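Local atomic coordinates of phosphoinositol-specific phospholipase C (Pseudomonas sp., PDB entry 5FYP), a protein that probably cleaves inositol phospholipids in a calcium-dependent reaction, parting the phosphorylated inositol head group from diacylglycerol. Residues P10-T15 with Y293-F298; C25-E30 with V68-G73; K208-P213 with Y235-N240; M241-K246 with W262-V267. All coordinates share one frame; numbering follows the deposited sequence.

Contact 3 is the most central of the four, an apolar seam with bridging waters where the outermost strands 210-211 and 238-242 of two sheets meet. Strand 238-242 runs on into contact 4, which is more open to solvent and pairs a glycine-indole contact with a salt bridge. Contact 2 is buried too, but gathers polar rings and a carboxylate beside the calcium ion; His26 there packs against Trp262 of contact 4, CE1 to CE3 at 4.0 Å. Contact 1 touches none of the others. It lies partly buried where the chain's two ends meet, joined by van der Waals contacts with no hydrogen bond between its segments.

Contact 1 (P10-T15 with Y293-F298); sequences PASWNT and YRIRPF
Chi1 angles of -57° in Ser12 and -55° in Thr15 set both hydroxyls beside their own backbone nitrogens, and there each meets Pro297. Thr15 OG1 donates to Ala11 O at 2.8 Å, which ties the type I turn Ser12-Thr15 back to the 3-10 segment before it, and the same oxygen lies 3.6 Å from Pro297 CG. Ala11 adds its methyl group, Ala11 CB being 3.9 Å from Pro297 CG. Ser12 OG leans on the strand backbone, 3.4 Å from Arg296 CA, and on Pro297 CD at 3.6 Å, while its hydrogen bond goes to Asp9 O. CG and CD of the pyrrolidine ring thus meet two hydroxyls and a methyl, although no hydrogen bond joins the segments. With a glycine in place of Thr15, the Ala11 carbonyl would probably be left without its side-chain donor and a gap would open beside the proline ring. Farther along, Pro10 CD approaches the phenol of Tyr293, 3.8 Å from OH, the two side chains crossing at about a right angle. On the strand, in the conformer described, Arg296 turns its guanidinium side-on to Pro297 O, with NE 3.0 Å away. The contact ties the N-terminal loop to the last strand of the chain: strand 295-297 is the outermost of its sheet and runs antiparallel to strand 20-25, where Ile20 touches both Thr15 and Ile295. Arg296 also packs on Ile273 of helix 269-274.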
# COMPACT_ATOMS: atom_id res chain seq x y z
N PRO A 10 -17.97 11.21 7.26
CA PRO A 10 -17.33 11.99 8.31
C PRO A 10 -17.02 11.19 9.59
O PRO A 10 -16.11 11.55 10.32
CB PRO A 10 -18.35 13.10 8.58
CG PRO A 10 -19.09 13.24 7.30
CD PRO A 10 -19.20 11.85 6.77
N ALA A 11 -17.72 10.08 9.81
CA ALA A 11 -17.44 9.21 10.96
C ALA A 11 -16.05 8.56 10.86
O ALA A 11 -15.52 8.06 11.86
CB ALA A 11 -18.51 8.15 11.08
N SER A 12 -15.46 8.56 9.67
CA SER A 12 -14.15 7.96 9.48
C SER A 12 -13.04 8.65 10.28
O SER A 12 -12.08 8.01 10.68
CB SER A 12 -13.75 8.02 7.99
OG SER A 12 -14.71 7.39 7.17
N TRP A 13 -13.16 9.95 10.48
CA TRP A 13 -12.06 10.73 11.00
C TRP A 13 -11.62 10.32 12.39
O TRP A 13 -10.43 10.24 12.67
CB TRP A 13 -12.38 12.23 10.93
CG TRP A 13 -12.39 12.72 9.55
CD1 TRP A 13 -13.49 13.03 8.78
CD2 TRP A 13 -11.26 12.89 8.72
NE1 TRP A 13 -13.09 13.43 7.55
CE2 TRP A 13 -11.72 13.34 7.47
CE3 TRP A 13 -9.88 12.75 8.93
CZ2 TRP A 13 -10.85 13.66 6.43
CZ3 TRP A 13 -9.04 13.03 7.92
CH2 TRP A 13 -9.52 13.54 6.68
N ASN A 14 -12.59 10.01 13.25
CA ASN A 14 -12.29 9.57 14.61
C ASN A 14 -12.17 8.05 14.74
O ASN A 14 -12.12 7.53 15.85
CB ASN A 14 -13.33 10.13 15.58
CG ASN A 14 -12.84 10.16 17.00
OD1 ASN A 14 -11.65 10.32 17.28
ND2 ASN A 14 -13.78 10.01 17.92
N THR A 15 -12.06 7.33 13.61
CA THR A 15 -11.95 5.89 13.63
C THR A 15 -10.49 5.50 13.44
O THR A 15 -9.82 6.03 12.56
CB THR A 15 -12.80 5.29 12.50
OG1 THR A 15 -14.16 5.74 12.62
CG2 THR A 15 -12.83 3.80 12.50
N TYR A 293 -20.60 6.72 -0.17
CA TYR A 293 -19.25 6.84 0.35
C TYR A 293 -18.31 5.79 -0.26
O TYR A 293 -18.71 4.66 -0.54
CB TYR A 293 -19.24 6.70 1.86
CG TYR A 293 -20.02 7.76 2.60
CD1 TYR A 293 -19.73 9.12 2.43
CD2 TYR A 293 -21.01 7.41 3.49
CE1 TYR A 293 -20.46 10.10 3.10
CE2 TYR A 293 -21.73 8.38 4.19
CZ TYR A 293 -21.41 9.71 3.99
OH TYR A 293 -22.14 10.68 4.68
N ARG A 294 -17.05 6.19 -0.42
CA ARG A 294 -15.96 5.27 -0.77
C ARG A 294 -15.01 5.00 0.37
O ARG A 294 -14.11 4.17 0.24
CB ARG A 294 -15.19 5.73 -2.00
CG ARG A 294 -16.07 5.90 -3.23
CD ARG A 294 -15.25 5.86 -4.53
NE ARG A 294 -16.03 6.37 -5.65
CZ ARG A 294 -16.21 7.66 -5.91
NH1 ARG A 294 -15.60 8.60 -5.24
NH2 ARG A 294 -17.03 8.01 -6.91
N ILE A 295 -15.19 5.70 1.51
CA ILE A 295 -14.39 5.50 2.72
C ILE A 295 -15.36 5.60 3.88
O ILE A 295 -16.08 6.60 4.01
CB ILE A 295 -13.26 6.55 2.88
CG1 ILE A 295 -12.27 6.46 1.71
CG2 ILE A 295 -12.58 6.41 4.23
CD1 ILE A 295 -11.08 7.36 1.82
N ARG A 296 -15.40 4.58 4.73
CA ARG A 296 -16.28 4.61 5.89
C ARG A 296 -15.83 3.60 6.91
O ARG A 296 -15.19 2.62 6.58
CB ARG A 296 -17.72 4.31 5.50
CG ARG A 296 -17.89 3.17 4.58
CD ARG A 296 -19.33 2.70 4.58
NE ARG A 296 -19.55 1.84 5.74
CZ ARG A 296 -20.62 1.09 5.95
NH1 ARG A 296 -21.65 1.08 5.08
NH2 ARG A 296 -20.62 0.33 7.04
N PRO A 297 -16.21 3.83 8.18
CA PRO A 297 -15.97 2.78 9.16
C PRO A 297 -16.73 1.50 8.82
O PRO A 297 -17.80 1.57 8.20
CB PRO A 297 -16.56 3.40 10.46
CG PRO A 297 -16.64 4.85 10.21
CD PRO A 297 -16.91 5.00 8.75
N PHE A 298 -16.21 0.35 9.23
CA PHE A 298 -16.95 -0.92 9.09
C PHE A 298 -18.30 -0.90 9.74
O PHE A 298 -19.16 -1.65 9.30
CB PHE A 298 -16.15 -2.05 9.71
CG PHE A 298 -14.92 -2.43 8.93
CD1 PHE A 298 -15.01 -2.99 7.67
CD2 PHE A 298 -13.68 -2.21 9.46
CE1 PHE A 298 -13.87 -3.32 6.96
CE2 PHE A 298 -12.54 -2.55 8.77
CZ PHE A 298 -12.62 -3.09 7.51
OXT PHE A 298 -18.48 -0.16 10.68

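Contact 2 (C25-E30 with V68-G73); sequences CHNCYE and VRHNPG. With CA (calcium ion), chain I.
The contact forms part of the calcium site of this phospholipase: Tyr29 and Glu30, just after the metal ligand Asn27, pack around His70. Asn27 binds the calcium ion together with Glu48, Asp50, Asp119 and two waters. One of these waters is also hydrogen-bonded to His26 NE2 at 2.9 Å, which places that imidazole in the second shell. Tyr29 has CG between its backbone N and carbonyl carbon (chi1 70°), a rotation that sends the ring toward the 68-73 loop. There Tyr29 CD1 rests 3.7 Å from Val68 CG1, and Tyr29 OH lies 3.1 Å from His70 CB, at the edge of the imidazole and in its plane. The hydroxyl itself is hydrogen-bonded to Asp50, so Tyr29 links a calcium ligand to the histidine loop. Glu30 comes over a face of the same imidazole. Its carboxylate lies almost flat on the ring, the planes 16° apart, with Glu30 OE2 3.6 Å from His70 CD2; OE1 is held by Gln32. The Cys25-Cys28 disulfide ties the end of strand 20-25 to the loop that follows. Tyr29 also packs on Leu49 of strand 46-52, which carries Glu48 and Asp50, while Val68, at the end of edge strand 67-68, faces Leu94 and Cys97 of helix 94-107.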
# COMPACT_ATOMS: atom_id res chain seq x y z
N CYS A 25 -7.99 1.67 -5.79
CA CYS A 25 -7.84 1.38 -7.20
C CYS A 25 -7.15 0.03 -7.39
O CYS A 25 -6.54 -0.47 -6.50
CB CYS A 25 -7.07 2.48 -7.92
SG CYS A 25 -5.30 2.26 -7.94
N HIS A 26 -7.22 -0.49 -8.60
CA HIS A 26 -6.40 -1.60 -9.03
C HIS A 26 -5.63 -1.15 -10.28
O HIS A 26 -6.24 -0.88 -11.32
CB HIS A 26 -7.24 -2.84 -9.31
CG HIS A 26 -6.43 -4.09 -9.54
ND1 HIS A 26 -7.03 -5.31 -9.62
CD2 HIS A 26 -5.10 -4.31 -9.67
CE1 HIS A 26 -6.11 -6.23 -9.83
NE2 HIS A 26 -4.93 -5.65 -9.88
N ASN A 27 -4.31 -1.00 -10.16
CA ASN A 27 -3.48 -0.63 -11.30
C ASN A 27 -3.87 0.70 -11.93
O ASN A 27 -3.77 0.88 -13.16
CB ASN A 27 -3.41 -1.72 -12.34
CG ASN A 27 -2.61 -2.93 -11.90
OD1 ASN A 27 -2.03 -2.98 -10.81
ND2 ASN A 27 -2.67 -3.92 -12.69
N CYS A 28 -4.25 1.68 -11.11
CA CYS A 28 -4.74 2.95 -11.66
C CYS A 28 -3.73 3.87 -12.29
O CYS A 28 -4.10 4.94 -12.77
CB CYS A 28 -5.56 3.73 -10.66
SG CYS A 28 -4.74 4.07 -9.11
N TYR A 29 -2.47 3.46 -12.29
CA TYR A 29 -1.45 4.10 -13.12
C TYR A 29 -1.61 3.82 -14.62
O TYR A 29 -0.99 4.49 -15.45
CB TYR A 29 -0.05 3.61 -12.66
CG TYR A 29 0.21 2.17 -13.00
CD1 TYR A 29 0.66 1.83 -14.27
CD2 TYR A 29 -0.10 1.14 -12.14
CE1 TYR A 29 0.80 0.50 -14.63
CE2 TYR A 29 0.03 -0.18 -12.50
CZ TYR A 29 0.47 -0.49 -13.77
OH TYR A 29 0.56 -1.80 -14.19
N GLU A 30 -2.39 2.83 -14.98
CA GLU A 30 -2.61 2.52 -16.39
C GLU A 30 -3.55 3.54 -17.01
O GLU A 30 -4.58 3.93 -16.44
CB GLU A 30 -3.15 1.12 -16.60
CG GLU A 30 -2.24 0.01 -16.14
CD GLU A 30 -2.72 -1.35 -16.56
OE1 GLU A 30 -2.87 -1.54 -17.78
OE2 GLU A 30 -2.95 -2.21 -15.70
N VAL A 68 7.56 2.51 -14.38
CA VAL A 68 6.18 2.14 -14.04
C VAL A 68 5.46 1.75 -15.32
O VAL A 68 5.30 2.56 -16.24
CB VAL A 68 5.45 3.26 -13.29
CG1 VAL A 68 3.96 2.99 -13.17
CG2 VAL A 68 6.07 3.48 -11.91
N ARG A 69 4.99 0.50 -15.33
CA ARG A 69 4.23 -0.08 -16.45
C ARG A 69 3.63 -1.39 -15.98
O ARG A 69 4.05 -1.94 -14.94
CB ARG A 69 5.12 -0.34 -17.67
CG ARG A 69 6.18 -1.41 -17.44
CD ARG A 69 6.95 -1.69 -18.71
NE ARG A 69 7.96 -2.74 -18.51
CZ ARG A 69 9.14 -2.54 -17.96
NH1 ARG A 69 9.56 -1.32 -17.65
NH2 ARG A 69 9.93 -3.60 -17.70
N HIS A 70 2.72 -1.93 -16.78
CA HIS A 70 2.09 -3.19 -16.44
C HIS A 70 2.88 -4.42 -16.91
O HIS A 70 3.11 -5.33 -16.12
CB HIS A 70 0.68 -3.23 -16.99
CG HIS A 70 -0.12 -4.43 -16.55
ND1 HIS A 70 -0.53 -5.40 -17.41
CD2 HIS A 70 -0.49 -4.84 -15.32
CE1 HIS A 70 -1.20 -6.33 -16.75
NE2 HIS A 70 -1.18 -6.02 -15.48
N ASN A 71 3.26 -4.42 -18.17
CA ASN A 71 3.83 -5.62 -18.77
C ASN A 71 5.35 -5.65 -18.74
O ASN A 71 5.97 -4.63 -18.58
CB ASN A 71 3.33 -5.75 -20.20
CG ASN A 71 1.82 -5.89 -20.27
OD1 ASN A 71 1.16 -5.11 -20.94
ND2 ASN A 71 1.26 -6.81 -19.50
N PRO A 72 5.95 -6.86 -18.85
CA PRO A 72 7.42 -6.93 -18.82
C PRO A 72 8.11 -6.10 -19.88
O PRO A 72 9.18 -5.57 -19.62
CB PRO A 72 7.73 -8.41 -19.06
CG PRO A 72 6.48 -9.16 -18.80
CD PRO A 72 5.32 -8.18 -18.80
N GLY A 73 7.51 -6.01 -21.06
CA GLY A 73 8.07 -5.14 -22.13
C GLY A 73 9.05 -5.84 -23.12
O GLY A 73 9.54 -5.22 -24.12
CA CA I . -0.49 -4.37 -9.60
O HOH W 1 -2.12 -6.11 -9.35
O HOH W 2 -0.24 -5.82 -11.52

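Contact 3 (K208-P213 with Y235-N240); sequences KVFISP and YVAMNN
A buried, mainly apolar seam joins two strands from different sheets, 210-211 and the start of 238-242, which meet near the centre of the chain. Met238 lays its methyl over one face of the Phe210 ring, CE 4.1 Å from the ring centroid, in a CH-pi contact that brings the sulfur obliquely beside the ring as a Met-aromatic pair. Ala237 CB lies at the ring edge, 4.1 Å from Phe210 CD2. Next along the strand, Ile211 CD1 touches Val236 CG2 at 3.9 Å, and the other valine methyl, CG1, lies 3.8 Å from Pro213 CD. Each of these strands is outermost in its own sheet, so the contact brings the sheets together as in the wall of a TIM barrel, the fold class of this family. Pairing between the strands is sparse: the single direct hydrogen bond runs from Asn240 N to Pro213 O, 3.0 Å long, and the segments diverge by 58°. This is consistent with the incomplete strand closure known from bacterial PI-PLC barrels. Waters span the rest, one donating to Ile211 O and accepting from Ala237 N, another bridging Tyr235 O and Ile211 N. A chi1 of -178° turns Ser212 OG away from its backbone N, alongside Met238 CB at 3.6 Å, and the hydroxyl gives its hydrogen to a third water, which in turn donates to Asn240 OD1 in the conformer described. Met238 O is buried without a conventional hydrogen-bond partner; a CA-H...O contact from Ser212, 3.5 Å from CA to O, approaches it.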
# COMPACT_ATOMS: atom_id res chain seq x y z
N LYS A 208 10.98 2.32 5.45
CA LYS A 208 9.99 3.34 5.09
C LYS A 208 8.68 2.79 4.59
O LYS A 208 7.71 3.53 4.51
CB LYS A 208 10.58 4.30 4.04
CG LYS A 208 11.83 5.05 4.52
CD LYS A 208 11.56 5.92 5.74
CE LYS A 208 12.76 6.80 6.10
NZ LYS A 208 12.57 7.46 7.39
N VAL A 209 8.65 1.49 4.31
CA VAL A 209 7.52 0.86 3.63
C VAL A 209 7.03 -0.32 4.45
O VAL A 209 7.82 -1.09 5.00
CB VAL A 209 7.97 0.42 2.20
CG1 VAL A 209 6.83 -0.17 1.40
CG2 VAL A 209 8.62 1.57 1.45
N PHE A 210 5.71 -0.45 4.51
CA PHE A 210 5.04 -1.62 5.12
C PHE A 210 5.10 -2.81 4.16
O PHE A 210 4.66 -2.70 3.02
CB PHE A 210 3.56 -1.32 5.36
CG PHE A 210 3.30 -0.36 6.48
CD1 PHE A 210 3.31 1.02 6.28
CD2 PHE A 210 3.02 -0.82 7.75
CE1 PHE A 210 3.04 1.88 7.31
CE2 PHE A 210 2.79 0.05 8.80
CZ PHE A 210 2.81 1.41 8.57
N ILE A 211 5.51 -3.99 4.63
CA ILE A 211 5.41 -5.18 3.81
C ILE A 211 4.03 -5.82 3.96
O ILE A 211 3.46 -5.85 5.05
CB ILE A 211 6.53 -6.19 4.09
CG1 ILE A 211 6.57 -6.70 5.53
CG2 ILE A 211 7.88 -5.60 3.68
CD1 ILE A 211 7.43 -7.93 5.71
N SER A 212 3.47 -6.30 2.84
CA SER A 212 2.15 -6.91 2.88
C SER A 212 2.17 -8.22 2.09
O SER A 212 2.02 -8.21 0.87
CB SER A 212 1.11 -5.96 2.31
OG SER A 212 -0.16 -6.55 2.41
N PRO A 213 2.44 -9.32 2.78
CA PRO A 213 2.65 -10.59 2.06
C PRO A 213 1.38 -11.17 1.47
O PRO A 213 0.28 -10.98 1.99
CB PRO A 213 3.23 -11.51 3.13
CG PRO A 213 2.71 -10.96 4.41
CD PRO A 213 2.71 -9.47 4.22
N TYR A 235 7.48 -8.15 11.29
CA TYR A 235 7.19 -6.79 10.83
C TYR A 235 5.85 -6.67 10.14
O TYR A 235 5.47 -5.59 9.72
CB TYR A 235 8.31 -6.29 9.90
CG TYR A 235 9.64 -6.08 10.58
CD1 TYR A 235 9.96 -4.86 11.19
CD2 TYR A 235 10.55 -7.10 10.68
CE1 TYR A 235 11.17 -4.68 11.84
CE2 TYR A 235 11.77 -6.93 11.34
CZ TYR A 235 12.06 -5.72 11.93
OH TYR A 235 13.23 -5.52 12.61
N VAL A 236 5.13 -7.78 9.94
CA VAL A 236 3.93 -7.76 9.11
C VAL A 236 2.75 -7.10 9.83
O VAL A 236 2.25 -7.62 10.82
CB VAL A 236 3.58 -9.19 8.68
CG1 VAL A 236 2.23 -9.29 8.02
CG2 VAL A 236 4.67 -9.73 7.75
N ALA A 237 2.28 -6.00 9.23
CA ALA A 237 1.15 -5.24 9.73
C ALA A 237 0.06 -5.08 8.68
O ALA A 237 -0.92 -4.35 8.89
CB ALA A 237 1.61 -3.86 10.19
N MET A 238 0.22 -5.78 7.55
CA MET A 238 -0.66 -5.69 6.40
C MET A 238 -0.65 -7.03 5.69
O MET A 238 0.35 -7.76 5.77
CB MET A 238 -0.20 -4.61 5.42
CG MET A 238 -0.24 -3.21 6.01
SD MET A 238 -0.30 -2.02 4.66
CE MET A 238 -0.41 -0.46 5.54
N ASN A 239 -1.75 -7.36 5.02
CA ASN A 239 -1.86 -8.64 4.31
C ASN A 239 -2.55 -8.42 2.97
O ASN A 239 -3.49 -7.65 2.87
CB ASN A 239 -2.61 -9.67 5.14
CG ASN A 239 -1.79 -10.12 6.34
OD1 ASN A 239 -1.89 -9.55 7.45
ND2 ASN A 239 -0.95 -11.11 6.12
N ASN A 240 -2.07 -9.14 1.95
CA ASN A 240 -2.54 -8.99 0.57
C ASN A 240 -3.17 -10.31 0.13
O ASN A 240 -2.55 -11.37 0.17
CB ASN A 240 -1.44 -8.53 -0.41
CG ASN A 240 -1.97 -7.70 -1.62
OD1 ASN A 240 -2.69 -6.66 -1.54
ND2 ASN A 240 -1.53 -8.13 -2.77
O HOH W 3 3.32 -4.29 7.25
O HOH W 4 5.99 -3.72 7.77
O HOH W 5 -1.43 -5.03 0.49

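Contact 4 (M241-K246 with W262-V267); sequences MGKGDK and WGDDEV
Gly242 packs closely on the indole of Trp262, its CA 3.8 Å from the centroid of the five-membered ring in a CH-pi contact. Trp262 CG lies between its backbone N and carbonyl carbon (chi1 58°), folding the indole back over strand 238-242. Beside this CH-pi contact Trp262 N donates to Met241 O at 3.0 Å, almost straight along the carbonyl. A second close part centres on the buried carboxylate of Asp264. Lys246, extended beyond CG, forms a salt bridge with it: Lys246 NZ lies 2.8 Å from Asp264 OD2, on the syn lone pair. OD2 is also hydrogen-bonded to His272 and NZ to Gln275, while a water spans NZ and Asp264 OD1. Replacing Asp264 by a leucine would probably leave the Lys246 ammonium without its counter-charge and His272 without this partner. The solvent side is looser. Trp262 is itself exposed, and Lys243 lays its aliphatic chain across Asp264, Lys243 CD 3.5 Å from Asp264 OD1, while its ammonium, in the conformer described, is linked by waters to Gly263 O and Glu266 OE1. Through its bonds to Lys246 and His272 the Asp264 carboxylate serves both the 241-246 segment and helix 269-274, and this shared, inward ion pair probably keeps Lys246 more fixed than the water-linked Lys243.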
# COMPACT_ATOMS: atom_id res chain seq x y z
N MET A 241 -4.41 -10.20 -0.34
CA MET A 241 -5.22 -11.36 -0.71
C MET A 241 -5.82 -11.20 -2.09
O MET A 241 -6.43 -10.18 -2.39
CB MET A 241 -6.35 -11.58 0.29
CG MET A 241 -5.77 -12.20 1.55
SD MET A 241 -5.27 -11.15 2.89
CE MET A 241 -6.68 -9.95 3.02
N GLY A 242 -5.69 -12.23 -2.90
CA GLY A 242 -6.49 -12.31 -4.12
C GLY A 242 -7.90 -12.76 -3.79
O GLY A 242 -8.25 -13.11 -2.66
N LYS A 243 -8.74 -12.79 -4.83
CA LYS A 243 -10.16 -13.08 -4.68
C LYS A 243 -10.41 -14.38 -3.91
O LYS A 243 -11.28 -14.42 -3.05
CB LYS A 243 -10.81 -13.13 -6.08
CG LYS A 243 -12.23 -13.64 -6.13
CD LYS A 243 -12.86 -13.51 -7.51
CE LYS A 243 -12.19 -14.36 -8.59
NZ LYS A 243 -12.81 -14.10 -9.92
N GLY A 244 -9.68 -15.42 -4.28
CA GLY A 244 -9.89 -16.73 -3.70
C GLY A 244 -9.51 -16.83 -2.24
O GLY A 244 -9.90 -17.77 -1.57
N ASP A 245 -8.72 -15.87 -1.75
CA ASP A 245 -8.21 -15.85 -0.39
C ASP A 245 -8.80 -14.77 0.49
O ASP A 245 -8.34 -14.56 1.61
CB ASP A 245 -6.71 -15.70 -0.46
CG ASP A 245 -6.05 -16.91 -1.09
OD1 ASP A 245 -6.42 -18.06 -0.76
OD2 ASP A 245 -5.17 -16.79 -1.95
N LYS A 246 -9.88 -14.14 0.00
CA LYS A 246 -10.41 -12.98 0.74
C LYS A 246 -10.99 -13.31 2.08
O LYS A 246 -11.15 -12.43 2.92
CB LYS A 246 -11.44 -12.25 -0.09
CG LYS A 246 -12.74 -13.00 -0.30
CD LYS A 246 -13.73 -12.10 -1.04
CE LYS A 246 -15.08 -12.75 -1.23
NZ LYS A 246 -16.03 -11.76 -1.81
N TRP A 262 -7.75 -7.92 -3.93
CA TRP A 262 -7.74 -7.55 -5.33
C TRP A 262 -8.38 -8.66 -6.17
O TRP A 262 -8.42 -9.82 -5.76
CB TRP A 262 -6.31 -7.24 -5.80
CG TRP A 262 -5.36 -8.37 -5.61
CD1 TRP A 262 -4.62 -8.65 -4.52
CD2 TRP A 262 -5.08 -9.39 -6.57
NE1 TRP A 262 -3.90 -9.81 -4.72
CE2 TRP A 262 -4.16 -10.26 -5.98
CE3 TRP A 262 -5.51 -9.64 -7.88
CZ2 TRP A 262 -3.66 -11.40 -6.65
CZ3 TRP A 262 -5.02 -10.77 -8.55
CH2 TRP A 262 -4.11 -11.63 -7.93
N GLY A 263 -8.90 -8.27 -7.34
CA GLY A 263 -9.48 -9.21 -8.27
C GLY A 263 -10.92 -9.56 -8.03
O GLY A 263 -11.43 -10.45 -8.69
N ASP A 264 -11.58 -8.87 -7.11
CA ASP A 264 -12.96 -9.23 -6.71
C ASP A 264 -13.94 -8.14 -7.11
O ASP A 264 -14.86 -7.81 -6.38
CB ASP A 264 -13.02 -9.52 -5.22
CG ASP A 264 -14.21 -10.35 -4.81
OD1 ASP A 264 -14.67 -11.20 -5.64
OD2 ASP A 264 -14.65 -10.25 -3.66
N ASP A 265 -13.83 -7.69 -8.35
CA ASP A 265 -14.55 -6.52 -8.82
C ASP A 265 -16.07 -6.65 -8.91
O ASP A 265 -16.76 -5.64 -8.96
CB ASP A 265 -14.04 -6.11 -10.22
CG ASP A 265 -12.58 -5.69 -10.17
OD1 ASP A 265 -11.75 -6.63 -10.00
OD2 ASP A 265 -12.32 -4.49 -10.20
N GLU A 266 -16.58 -7.87 -9.02
CA GLU A 266 -18.03 -8.07 -9.19
C GLU A 266 -18.75 -8.16 -7.86
O GLU A 266 -19.96 -8.30 -7.84
CB GLU A 266 -18.29 -9.28 -10.05
CG GLU A 266 -18.00 -9.02 -11.53
CD GLU A 266 -16.53 -8.90 -11.89
OE1 GLU A 266 -15.77 -9.86 -11.62
OE2 GLU A 266 -16.16 -7.90 -12.51
N VAL A 267 -18.02 -8.00 -6.77
CA VAL A 267 -18.57 -7.91 -5.42
C VAL A 267 -18.54 -6.44 -4.98
O VAL A 267 -17.55 -5.76 -5.15
CB VAL A 267 -17.81 -8.83 -4.47
CG1 VAL A 267 -18.22 -8.62 -3.01
CG2 VAL A 267 -18.03 -10.28 -4.90
O HOH W 6 -13.82 -11.15 -9.94
O HOH W 7 -10.53 -12.18 -10.60
O HOH W 8 -15.84 -13.34 -4.44